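Local structure of phosphoribosylaminoimidazole carboxylase, ATPase subunit (Thermus thermophilus, 3AW8) at residues Leu212-Gly217 and Arg297-Met302; Thr270-Glu275 and His338-Arg343; Ala185-Thr190 and Ala233-Asp238. The protein probably catalyses the ATP-dependent joining of bicarbonate to 5-aminoimidazole ribonucleotide, giving N5-carboxyaminoimidazole ribonucleotide in de novo purine synthesis. All coordinates share one frame; numbering follows the deposited sequence.

Interaction 1: Leu212-Gly217 and Arg297-Met302; sequences LAPAPG and RGQSAM
Antiparallel strand pairing joins Leu-212 and Ala-213, at the end of strand 207-213, to Ala-301 and Ser-300, near the start of strand 299-306, in the large antiparallel sheet where the ATP-grasp part of the chain meets the C-terminal part. Ala-213 and Ser-300 form a hydrogen-bonded pair. Ala-213 N donates a hydrogen bond to Ser-300 O (3.0 Å), and Ser-300 N donates one to Ala-213 O (2.8 Å). The side chains of this pair lie on one face of the sheet, and those of Leu-212 and Ala-301 on the other. A CA-H...O contact of 3.6 Å from Gln-299 CA is a further approach to Ala-213 O. One step back, Leu-212 and Ala-301 make the non-hydrogen-bonded pair. Leu-212 CG lies anti to its carbonyl carbon (chi1 -63°), and its CD2 reaches Ala-301 CB at 4.0 Å. The pairing stops at Pro-214, which follows a cis peptide bond; its CD sits 3.9 Å from Gly-298 O. Strand 193-204 flanks the far edge of 207-213, and strand 335-343 flanks that of 299-306. Trp-269 packs against Ala-213 and Ser-300 on their face of the sheet, while helix 346-357 lies on the other against Gln-299 and Ala-301.

Interaction 2: Thr270-Glu275 and His338-Arg343; sequences TIEGAE and HITLRR
His-338 begins the run of alternate residues, with Thr-340 and Arg-342, that strand 335-343 turns toward the short helical turn at 270-273. Ile-271 CD1 meets the edge of the His-338 ring, close to its plane, 4.5 Å from CE1. The ring itself is stacked on His-324, and its ND1 is hydrogen-bonded to Tyr-326 OH. Its NE2 hydrogen-bonds in the ring plane to a water, which also accepts a hydrogen bond from Thr-340 OG1 at 2.7 Å and donates to Glu-272 OE1, although that last distance is too short to be trusted in detail. Thr-340 also touches Glu-272 directly. Its CG2, anti to the backbone N (with OG1 at chi1 -71°), rests 3.8 Å from Glu-272 CG, the two side chains coming from opposite directions. His-324 NE2 is a second partner of Glu-272 OE1. Next, Arg-342 lays its aliphatic part over the backbone of the turn, with CD 3.7 Å from Gly-273 CA. A bend at chi3 (66°) precedes the guanidinium, whose NH2 makes a salt bridge to Glu-275 of the second subunit and whose NH1 hydrogen-bonds to Arg-297 O. With a leucine in its place, that Glu-275 would probably lose a charged mate across the subunit boundary and Arg-297 O a donor. The whole is a helical turn packed on the antiparallel sheet around a water-bridged polar cluster, at the PurK homodimer interface.

Interaction 3: Ala185-Thr190 and Ala233-Asp238; sequences AVRGRT and AMEALD
Arg-187 NH2 donates to Tyr-239 O, just past the end of helix 220-237, and on the way passes 3.6 Å from Asp-238 C. That end is a Schellman motif: Asp-238 is its C-prime residue, with phi at 59°, and Tyr-239 N turns back to Met-234 O. The arginine of strand 179-187 thus reaches the point where the helix unwinds, in a helix-on-sheet layer of the ATP-grasp domain. The axes of strand 185-187 and helix 233-237 approach to 9.6 Å and run 34° apart in direction. Fully extended from CG to NE, with CG anti to the backbone N (chi1 -179°), Arg-187 slides past Met-234 in the opposite sense. Met-234 fills the gap between helix and strand. Its bent tail brings SD to 3.8 Å from Val-186 C, and its CE comes against Ala-185 CB, at a modelled distance too short to be reliable. Phe-195 of the neighbouring strand 193-204 touches both Met-234 and Ala-185. Glu-235 stands beside the arginine without a salt bridge, OE2 being 5.0 Å from Arg-187 NE. Low on the arginine stem the packing is apolar, with Arg-187 CD lying 4.0 Å from Met-234 CB and Arg-187 CB 3.7 Å from Met-234 SD.

In the fold
From the N terminus, interaction 3 opens first, at 185-190, and closes at 233-238 by laying a helix against the large antiparallel sheet. Before it closes, the chain passes 212-217, where interaction 1 opens, so these two cross. Interaction 2 then opens at 270-275, interaction 1 closes at 297-302, and interaction 2 closes last, at 338-343; these also cross. Interactions 3 and 2 follow in series, and none nests in another. Interactions 1 and 2 touch through Arg-297 N and Gly-273 O, 2.7 Å apart, and use neighbouring strands, tying the ATP-grasp part of the chain to the C-terminal part. Interaction 3, its centre about 25 Å from each of theirs, reaches the same sheet.

Interaction 1: Leu212-Gly217 and Arg297-Met302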
ATOM      1  N   LEU A 212      10.478   8.767  15.221  1.00 45.09           N
ATOM      2  CA  LEU A 212      11.672   8.817  14.394  1.00 46.04           C
ATOM      3  C   LEU A 212      12.273   7.424  14.272  1.00 48.10           C
ATOM      4  O   LEU A 212      12.623   6.797  15.274  1.00 49.26           O
ATOM      5  CB  LEU A 212      12.685   9.798  14.995  1.00 44.43           C
ATOM      6  CG  LEU A 212      12.149  11.234  15.019  1.00 45.21           C
ATOM      7  CD1 LEU A 212      13.027  12.139  15.880  1.00 44.46           C
ATOM      8  CD2 LEU A 212      12.068  11.743  13.595  1.00 43.56           C
ATOM      9  N   ALA A 213      12.379   6.942  13.038  1.00 49.52           N
ATOM     10  CA  ALA A 213      12.924   5.617  12.781  1.00 52.05           C
ATOM     11  C   ALA A 213      13.965   5.630  11.665  1.00 53.20           C
ATOM     12  O   ALA A 213      13.769   6.265  10.630  1.00 54.28           O
ATOM     13  CB  ALA A 213      11.793   4.650  12.423  1.00 51.56           C
ATOM     14  N   PRO A 214      15.099   4.940  11.875  1.00 53.41           N
ATOM     15  CA  PRO A 214      15.402   4.190  13.098  1.00 54.76           C
ATOM     16  C   PRO A 214      15.637   5.179  14.234  1.00 57.00           C
ATOM     17  O   PRO A 214      15.826   6.368  13.983  1.00 59.81           O
ATOM     18  CB  PRO A 214      16.673   3.435  12.729  1.00 53.38           C
ATOM     19  CG  PRO A 214      16.540   3.252  11.252  1.00 52.65           C
ATOM     20  CD  PRO A 214      16.056   4.601  10.812  1.00 52.79           C
ATOM     21  N   ALA A 215      15.619   4.713  15.477  1.00 58.43           N
ATOM     22  CA  ALA A 215      15.854   5.620  16.594  1.00 59.85           C
ATOM     23  C   ALA A 215      17.192   6.327  16.361  1.00 61.40           C
ATOM     24  O   ALA A 215      18.245   5.688  16.285  1.00 60.12           O
ATOM     25  CB  ALA A 215      15.881   4.849  17.904  1.00 60.03           C
ATOM     26  N   PRO A 216      17.165   7.659  16.228  1.00 62.98           N
ATOM     27  CA  PRO A 216      18.381   8.445  15.999  1.00 64.54           C
ATOM     28  C   PRO A 216      19.502   8.120  16.980  1.00 66.32           C
ATOM     29  O   PRO A 216      19.366   8.347  18.182  1.00 67.31           O
ATOM     30  CB  PRO A 216      17.893   9.881  16.148  1.00 63.11           C
ATOM     31  CG  PRO A 216      16.495   9.802  15.644  1.00 64.62           C
ATOM     32  CD  PRO A 216      15.984   8.535  16.294  1.00 63.88           C
ATOM     33  N   GLY A 217      20.599   7.576  16.461  1.00 67.83           N
ATOM     34  CA  GLY A 217      21.740   7.252  17.301  1.00 69.02           C
ATOM     35  C   GLY A 217      21.726   5.891  17.966  1.00 70.40           C
ATOM     36  O   GLY A 217      22.775   5.377  18.360  1.00 69.75           O
ATOM     37  N   ARG A 297      14.021   1.463   4.996  1.00 57.84           N
ATOM     38  CA  ARG A 297      14.299   2.111   3.724  1.00 57.10           C
ATOM     39  C   ARG A 297      14.630   3.547   4.087  1.00 57.38           C
ATOM     40  O   ARG A 297      13.731   4.377   4.256  1.00 57.15           O
ATOM     41  CB  ARG A 297      13.071   2.093   2.808  1.00 58.64           C
ATOM     42  CG  ARG A 297      12.706   0.730   2.232  1.00 60.63           C
ATOM     43  CD  ARG A 297      11.402   0.835   1.456  1.00 62.78           C
ATOM     44  NE  ARG A 297      10.911  -0.450   0.967  1.00 63.79           N
ATOM     45  CZ  ARG A 297       9.663  -0.656   0.552  1.00 65.83           C
ATOM     46  NH1 ARG A 297       9.292  -1.851   0.119  1.00 65.55           N
ATOM     47  NH2 ARG A 297       8.777   0.336   0.586  1.00 66.26           N
ATOM     48  N   GLY A 298      15.919   3.828   4.238  1.00 56.33           N
ATOM     49  CA  GLY A 298      16.334   5.172   4.589  1.00 55.41           C
ATOM     50  C   GLY A 298      15.906   5.575   5.984  1.00 54.75           C
ATOM     51  O   GLY A 298      16.087   4.820   6.938  1.00 54.83           O
ATOM     52  N   GLN A 299      15.335   6.767   6.098  1.00 54.54           N
ATOM     53  CA  GLN A 299      14.887   7.298   7.379  1.00 55.67           C
ATOM     54  C   GLN A 299      13.460   7.817   7.325  1.00 54.51           C
ATOM     55  O   GLN A 299      13.045   8.439   6.350  1.00 55.47           O
ATOM     56  CB  GLN A 299      15.792   8.438   7.818  1.00 59.19           C
ATOM     57  CG  GLN A 299      17.093   8.027   8.435  1.00 63.91           C
ATOM     58  CD  GLN A 299      17.940   9.238   8.728  1.00 69.03           C
ATOM     59  OE1 GLN A 299      18.407   9.911   7.807  1.00 70.76           O
ATOM     60  NE2 GLN A 299      18.125   9.545  10.013  1.00 70.20           N
ATOM     61  N   SER A 300      12.712   7.590   8.395  1.00 52.56           N
ATOM     62  CA  SER A 300      11.332   8.025   8.427  1.00 49.92           C
ATOM     63  C   SER A 300      10.983   8.852   9.641  1.00 49.70           C
ATOM     64  O   SER A 300      11.594   8.725  10.701  1.00 50.18           O
ATOM     65  CB  SER A 300      10.409   6.813   8.379  1.00 46.57           C
ATOM     66  OG  SER A 300      10.645   6.058   7.213  1.00 44.16           O
ATOM     67  N   ALA A 301       9.986   9.703   9.460  1.00 48.70           N
ATOM     68  CA  ALA A 301       9.470  10.548  10.514  1.00 48.51           C
ATOM     69  C   ALA A 301       7.964  10.351  10.393  1.00 49.14           C
ATOM     70  O   ALA A 301       7.373  10.593   9.334  1.00 48.09           O
ATOM     71  CB  ALA A 301       9.841  12.003  10.271  1.00 50.46           C
ATOM     72  N   MET A 302       7.356   9.892  11.478  1.00 47.10           N
ATOM     73  CA  MET A 302       5.927   9.629  11.510  1.00 44.00           C
ATOM     74  C   MET A 302       5.260  10.742  12.310  1.00 41.57           C
ATOM     75  O   MET A 302       5.511  10.873  13.508  1.00 41.97           O
ATOM     76  CB  MET A 302       5.707   8.262  12.185  1.00 44.93           C
ATOM     77  CG  MET A 302       4.350   7.588  11.980  1.00 44.09           C
ATOM     78  SD  MET A 302       2.970   8.367  12.830  1.00 44.70           S
ATOM     79  CE  MET A 302       3.550   8.310  14.552  1.00 39.27           C
TER

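Interaction 2: Thr270-Glu275 and His338-Arg343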
ATOM      1  N   THR A 270       6.395   2.065   8.884  1.00 37.53           N
ATOM      2  CA  THR A 270       6.843   0.878   8.171  1.00 38.77           C
ATOM      3  C   THR A 270       6.097   0.616   6.869  1.00 40.47           C
ATOM      4  O   THR A 270       6.516  -0.233   6.070  1.00 39.72           O
ATOM      5  CB  THR A 270       6.771  -0.400   9.053  1.00 39.69           C
ATOM      6  OG1 THR A 270       5.408  -0.724   9.335  1.00 39.57           O
ATOM      7  CG2 THR A 270       7.531  -0.196  10.362  1.00 38.43           C
ATOM      8  N   ILE A 271       5.001   1.339   6.640  1.00 40.63           N
ATOM      9  CA  ILE A 271       4.251   1.151   5.402  1.00 40.47           C
ATOM     10  C   ILE A 271       5.123   1.499   4.194  1.00 39.85           C
ATOM     11  O   ILE A 271       5.101   0.802   3.194  1.00 41.97           O
ATOM     12  CB  ILE A 271       2.959   1.993   5.385  1.00 40.81           C
ATOM     13  CG1 ILE A 271       2.060   1.585   6.554  1.00 37.51           C
ATOM     14  CG2 ILE A 271       2.202   1.757   4.084  1.00 37.63           C
ATOM     15  CD1 ILE A 271       0.762   2.353   6.617  1.00 33.85           C
ATOM     16  N   GLU A 272       5.893   2.577   4.285  1.00 41.74           N
ATOM     17  CA  GLU A 272       6.790   2.945   3.192  1.00 43.71           C
ATOM     18  C   GLU A 272       8.256   2.997   3.634  1.00 43.77           C
ATOM     19  O   GLU A 272       9.151   2.880   2.803  1.00 45.22           O
ATOM     20  CB  GLU A 272       6.385   4.280   2.569  1.00 42.29           C
ATOM     21  CG  GLU A 272       5.796   5.245   3.545  1.00 49.37           C
ATOM     22  CD  GLU A 272       4.288   5.174   3.566  1.00 51.63           C
ATOM     23  OE1 GLU A 272       3.708   5.161   4.671  1.00 54.64           O
ATOM     24  OE2 GLU A 272       3.685   5.140   2.472  1.00 50.55           O
ATOM     25  N   GLY A 273       8.498   3.136   4.937  1.00 43.56           N
ATOM     26  CA  GLY A 273       9.864   3.197   5.445  1.00 44.36           C
ATOM     27  C   GLY A 273      10.568   1.890   5.819  1.00 46.23           C
ATOM     28  O   GLY A 273      11.705   1.915   6.296  1.00 46.12           O
ATOM     29  N   ALA A 274       9.910   0.750   5.631  1.00 45.51           N
ATOM     30  CA  ALA A 274      10.521  -0.541   5.944  1.00 45.79           C
ATOM     31  C   ALA A 274      10.190  -1.478   4.790  1.00 46.90           C
ATOM     32  O   ALA A 274       9.205  -1.268   4.087  1.00 49.37           O
ATOM     33  CB  ALA A 274       9.976  -1.090   7.252  1.00 42.86           C
ATOM     34  N   GLU A 275      10.994  -2.513   4.586  1.00 45.79           N
ATOM     35  CA  GLU A 275      10.737  -3.410   3.472  1.00 46.03           C
ATOM     36  C   GLU A 275       9.396  -4.115   3.577  1.00 44.74           C
ATOM     37  O   GLU A 275       8.807  -4.505   2.565  1.00 45.81           O
ATOM     38  CB  GLU A 275      11.859  -4.444   3.335  1.00 47.78           C
ATOM     39  CG  GLU A 275      11.921  -5.047   1.935  1.00 53.44           C
ATOM     40  CD  GLU A 275      12.120  -3.984   0.857  1.00 56.34           C
ATOM     41  OE1 GLU A 275      11.750  -4.225  -0.318  1.00 55.66           O
ATOM     42  OE2 GLU A 275      12.661  -2.904   1.190  1.00 58.97           O
ATOM     43  N   HIS A 338      -2.184  10.259   9.610  1.00 31.43           N
ATOM     44  CA  HIS A 338      -0.782  10.427   9.914  1.00 33.89           C
ATOM     45  C   HIS A 338      -0.030  10.706   8.606  1.00 36.76           C
ATOM     46  O   HIS A 338      -0.578  10.545   7.513  1.00 36.30           O
ATOM     47  CB  HIS A 338      -0.217   9.196  10.643  1.00 32.67           C
ATOM     48  CG  HIS A 338       0.063   8.026   9.753  1.00 35.56           C
ATOM     49  ND1 HIS A 338      -0.863   7.031   9.512  1.00 36.45           N
ATOM     50  CD2 HIS A 338       1.173   7.682   9.060  1.00 34.62           C
ATOM     51  CE1 HIS A 338      -0.331   6.124   8.713  1.00 36.44           C
ATOM     52  NE2 HIS A 338       0.903   6.496   8.424  1.00 37.25           N
ATOM     53  N   ILE A 339       1.216  11.147   8.729  1.00 38.97           N
ATOM     54  CA  ILE A 339       2.045  11.451   7.575  1.00 39.86           C
ATOM     55  C   ILE A 339       3.415  10.834   7.765  1.00 40.49           C
ATOM     56  O   ILE A 339       4.079  11.098   8.758  1.00 40.72           O
ATOM     57  CB  ILE A 339       2.261  12.972   7.412  1.00 41.16           C
ATOM     58  CG1 ILE A 339       0.923  13.685   7.229  1.00 39.56           C
ATOM     59  CG2 ILE A 339       3.187  13.237   6.231  1.00 39.30           C
ATOM     60  CD1 ILE A 339       1.049  15.186   7.266  1.00 38.60           C
ATOM     61  N   THR A 340       3.843  10.009   6.822  1.00 43.30           N
ATOM     62  CA  THR A 340       5.166   9.430   6.931  1.00 43.96           C
ATOM     63  C   THR A 340       6.085  10.055   5.904  1.00 46.66           C
ATOM     64  O   THR A 340       5.816  10.022   4.706  1.00 46.97           O
ATOM     65  CB  THR A 340       5.159   7.917   6.741  1.00 42.69           C
ATOM     66  OG1 THR A 340       4.556   7.304   7.888  1.00 41.03           O
ATOM     67  CG2 THR A 340       6.594   7.401   6.582  1.00 39.31           C
ATOM     68  N   LEU A 341       7.165  10.646   6.404  1.00 50.40           N
ATOM     69  CA  LEU A 341       8.173  11.292   5.580  1.00 50.63           C
ATOM     70  C   LEU A 341       9.348  10.342   5.507  1.00 51.15           C
ATOM     71  O   LEU A 341       9.968  10.027   6.522  1.00 51.30           O
ATOM     72  CB  LEU A 341       8.601  12.611   6.224  1.00 51.31           C
ATOM     73  CG  LEU A 341       9.666  13.469   5.536  1.00 52.96           C
ATOM     74  CD1 LEU A 341       9.220  13.862   4.135  1.00 51.32           C
ATOM     75  CD2 LEU A 341       9.911  14.708   6.381  1.00 52.41           C
ATOM     76  N   ARG A 342       9.643   9.867   4.307  1.00 53.01           N
ATOM     77  CA  ARG A 342      10.751   8.945   4.126  1.00 55.71           C
ATOM     78  C   ARG A 342      11.793   9.532   3.180  1.00 58.06           C
ATOM     79  O   ARG A 342      11.573   9.613   1.973  1.00 58.67           O
ATOM     80  CB  ARG A 342      10.239   7.619   3.564  1.00 54.22           C
ATOM     81  CG  ARG A 342      11.226   6.479   3.673  1.00 53.00           C
ATOM     82  CD  ARG A 342      10.924   5.427   2.636  1.00 52.42           C
ATOM     83  NE  ARG A 342      11.157   5.950   1.297  1.00 56.27           N
ATOM     84  CZ  ARG A 342      12.355   6.297   0.831  1.00 58.65           C
ATOM     85  NH1 ARG A 342      13.431   6.171   1.598  1.00 60.08           N
ATOM     86  NH2 ARG A 342      12.484   6.773  -0.401  1.00 57.90           N
ATOM     87  N   ARG A 343      12.918   9.956   3.741  1.00 61.42           N
ATOM     88  CA  ARG A 343      14.009  10.515   2.951  1.00 66.06           C
ATOM     89  C   ARG A 343      15.191   9.560   3.092  1.00 68.33           C
ATOM     90  O   ARG A 343      15.121   8.594   3.855  1.00 68.62           O
ATOM     91  CB  ARG A 343      14.391  11.909   3.462  1.00 66.86           C
ATOM     92  CG  ARG A 343      13.257  12.932   3.465  1.00 69.99           C
ATOM     93  CD  ARG A 343      12.472  12.911   2.166  1.00 74.12           C
ATOM     94  NE  ARG A 343      13.357  12.874   1.007  1.00 79.72           N
ATOM     95  CZ  ARG A 343      12.974  12.555  -0.228  1.00 81.32           C
ATOM     96  NH1 ARG A 343      11.710  12.242  -0.486  1.00 81.65           N
ATOM     97  NH2 ARG A 343      13.864  12.538  -1.211  1.00 83.00           N
TER
HETATM   98  O   HOH W   1       2.800   5.499   6.902  1.00 32.73           O

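Interaction 3: Ala185-Thr190 and Ala233-Asp238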
ATOM      1  N   ALA A 185       8.053  -5.963  17.387  1.00 46.47           N
ATOM      2  CA  ALA A 185       8.588  -7.293  17.135  1.00 47.90           C
ATOM      3  C   ALA A 185       7.479  -8.180  16.603  1.00 48.45           C
ATOM      4  O   ALA A 185       6.297  -7.908  16.812  1.00 49.25           O
ATOM      5  CB  ALA A 185       9.167  -7.889  18.422  1.00 48.62           C
ATOM      6  N   VAL A 186       7.857  -9.247  15.917  1.00 48.15           N
ATOM      7  CA  VAL A 186       6.863 -10.145  15.366  1.00 49.12           C
ATOM      8  C   VAL A 186       7.302 -11.603  15.421  1.00 49.67           C
ATOM      9  O   VAL A 186       8.472 -11.929  15.225  1.00 49.19           O
ATOM     10  CB  VAL A 186       6.520  -9.738  13.912  1.00 48.71           C
ATOM     11  CG1 VAL A 186       7.775  -9.312  13.184  1.00 48.03           C
ATOM     12  CG2 VAL A 186       5.845 -10.890  13.184  1.00 49.10           C
ATOM     13  N   ARG A 187       6.346 -12.476  15.705  1.00 50.40           N
ATOM     14  CA  ARG A 187       6.611 -13.897  15.788  1.00 51.24           C
ATOM     15  C   ARG A 187       5.521 -14.640  15.034  1.00 51.13           C
ATOM     16  O   ARG A 187       4.341 -14.538  15.374  1.00 50.09           O
ATOM     17  CB  ARG A 187       6.639 -14.339  17.255  1.00 54.74           C
ATOM     18  CG  ARG A 187       6.938 -15.819  17.477  1.00 55.30           C
ATOM     19  CD  ARG A 187       7.152 -16.118  18.961  1.00 56.20           C
ATOM     20  NE  ARG A 187       7.359 -17.544  19.212  1.00 57.28           N
ATOM     21  CZ  ARG A 187       6.386 -18.450  19.264  1.00 56.20           C
ATOM     22  NH1 ARG A 187       6.679 -19.719  19.489  1.00 56.34           N
ATOM     23  NH2 ARG A 187       5.121 -18.088  19.107  1.00 56.99           N
ATOM     24  N   GLY A 188       5.928 -15.374  14.003  1.00 51.56           N
ATOM     25  CA  GLY A 188       4.987 -16.137  13.206  1.00 53.10           C
ATOM     26  C   GLY A 188       4.396 -17.332  13.935  1.00 55.03           C
ATOM     27  O   GLY A 188       4.823 -17.697  15.031  1.00 54.27           O
ATOM     28  N   ARG A 189       3.397 -17.944  13.315  1.00 57.00           N
ATOM     29  CA  ARG A 189       2.726 -19.096  13.889  1.00 59.43           C
ATOM     30  C   ARG A 189       3.708 -20.256  13.896  1.00 61.05           C
ATOM     31  O   ARG A 189       3.606 -21.181  14.703  1.00 62.21           O
ATOM     32  CB  ARG A 189       1.498 -19.443  13.047  1.00 60.46           C
ATOM     33  CG  ARG A 189       0.516 -20.372  13.720  1.00 65.42           C
ATOM     34  CD  ARG A 189      -0.806 -20.393  12.972  1.00 69.21           C
ATOM     35  NE  ARG A 189      -0.676 -20.944  11.627  1.00 74.61           N
ATOM     36  CZ  ARG A 189      -1.607 -20.837  10.680  1.00 77.51           C
ATOM     37  NH1 ARG A 189      -2.747 -20.192  10.925  1.00 78.11           N
ATOM     38  NH2 ARG A 189      -1.401 -21.380   9.484  1.00 77.73           N
ATOM     39  N   THR A 190       4.675 -20.180  12.992  1.00 61.44           N
ATOM     40  CA  THR A 190       5.694 -21.208  12.846  1.00 61.91           C
ATOM     41  C   THR A 190       6.755 -21.154  13.940  1.00 60.86           C
ATOM     42  O   THR A 190       7.413 -22.151  14.226  1.00 62.13           O
ATOM     43  CB  THR A 190       6.409 -21.047  11.519  1.00 63.00           C
ATOM     44  OG1 THR A 190       7.080 -19.778  11.508  1.00 64.00           O
ATOM     45  CG2 THR A 190       5.409 -21.112  10.368  1.00 63.72           C
ATOM     46  N   ALA A 233       9.611 -12.012  25.964  1.00 62.65           N
ATOM     47  CA  ALA A 233       8.182 -11.769  26.107  1.00 63.01           C
ATOM     48  C   ALA A 233       7.343 -12.605  25.139  1.00 62.77           C
ATOM     49  O   ALA A 233       6.389 -13.275  25.551  1.00 61.88           O
ATOM     50  CB  ALA A 233       7.885 -10.288  25.912  1.00 62.95           C
ATOM     51  N   MET A 234       7.697 -12.574  23.856  1.00 61.99           N
ATOM     52  CA  MET A 234       6.947 -13.326  22.851  1.00 62.59           C
ATOM     53  C   MET A 234       6.906 -14.834  23.103  1.00 62.90           C
ATOM     54  O   MET A 234       5.848 -15.455  22.993  1.00 61.66           O
ATOM     55  CB  MET A 234       7.508 -13.056  21.449  1.00 62.01           C
ATOM     56  CG  MET A 234       7.309 -11.630  20.962  1.00 61.65           C
ATOM     57  SD  MET A 234       7.771 -11.429  19.233  1.00 61.98           S
ATOM     58  CE  MET A 234       9.471 -10.910  19.365  1.00 63.22           C
ATOM     59  N   GLU A 235       8.050 -15.423  23.443  1.00 63.91           N
ATOM     60  CA  GLU A 235       8.110 -16.859  23.698  1.00 63.09           C
ATOM     61  C   GLU A 235       7.404 -17.227  24.989  1.00 61.44           C
ATOM     62  O   GLU A 235       6.795 -18.289  25.093  1.00 62.28           O
ATOM     63  CB  GLU A 235       9.559 -17.326  23.733  1.00 64.65           C
ATOM     64  CG  GLU A 235      10.288 -17.016  22.444  1.00 67.65           C
ATOM     65  CD  GLU A 235      11.592 -17.762  22.312  1.00 69.72           C
ATOM     66  OE1 GLU A 235      12.465 -17.596  23.193  1.00 69.92           O
ATOM     67  OE2 GLU A 235      11.739 -18.511  21.320  1.00 70.42           O
ATOM     68  N   ALA A 236       7.477 -16.342  25.972  1.00 59.26           N
ATOM     69  CA  ALA A 236       6.816 -16.577  27.243  1.00 58.53           C
ATOM     70  C   ALA A 236       5.305 -16.645  27.043  1.00 58.88           C
ATOM     71  O   ALA A 236       4.617 -17.383  27.742  1.00 60.41           O
ATOM     72  CB  ALA A 236       7.154 -15.462  28.223  1.00 56.81           C
ATOM     73  N   LEU A 237       4.794 -15.875  26.085  1.00 58.56           N
ATOM     74  CA  LEU A 237       3.358 -15.825  25.813  1.00 56.94           C
ATOM     75  C   LEU A 237       2.918 -16.657  24.619  1.00 57.16           C
ATOM     76  O   LEU A 237       1.724 -16.730  24.331  1.00 56.67           O
ATOM     77  CB  LEU A 237       2.924 -14.381  25.557  1.00 55.63           C
ATOM     78  CG  LEU A 237       2.964 -13.328  26.662  1.00 55.28           C
ATOM     79  CD1 LEU A 237       3.026 -11.942  26.032  1.00 53.54           C
ATOM     80  CD2 LEU A 237       1.746 -13.472  27.555  1.00 53.61           C
ATOM     81  N   ASP A 238       3.865 -17.283  23.925  1.00 58.26           N
ATOM     82  CA  ASP A 238       3.525 -18.055  22.730  1.00 59.90           C
ATOM     83  C   ASP A 238       2.854 -17.075  21.778  1.00 58.05           C
ATOM     84  O   ASP A 238       1.836 -17.368  21.149  1.00 56.75           O
ATOM     85  CB  ASP A 238       2.564 -19.191  23.070  1.00 64.61           C
ATOM     86  CG  ASP A 238       3.269 -20.524  23.186  1.00 70.36           C
ATOM     87  OD1 ASP A 238       4.077 -20.707  24.131  1.00 73.02           O
ATOM     88  OD2 ASP A 238       3.023 -21.385  22.315  1.00 73.97           O
TER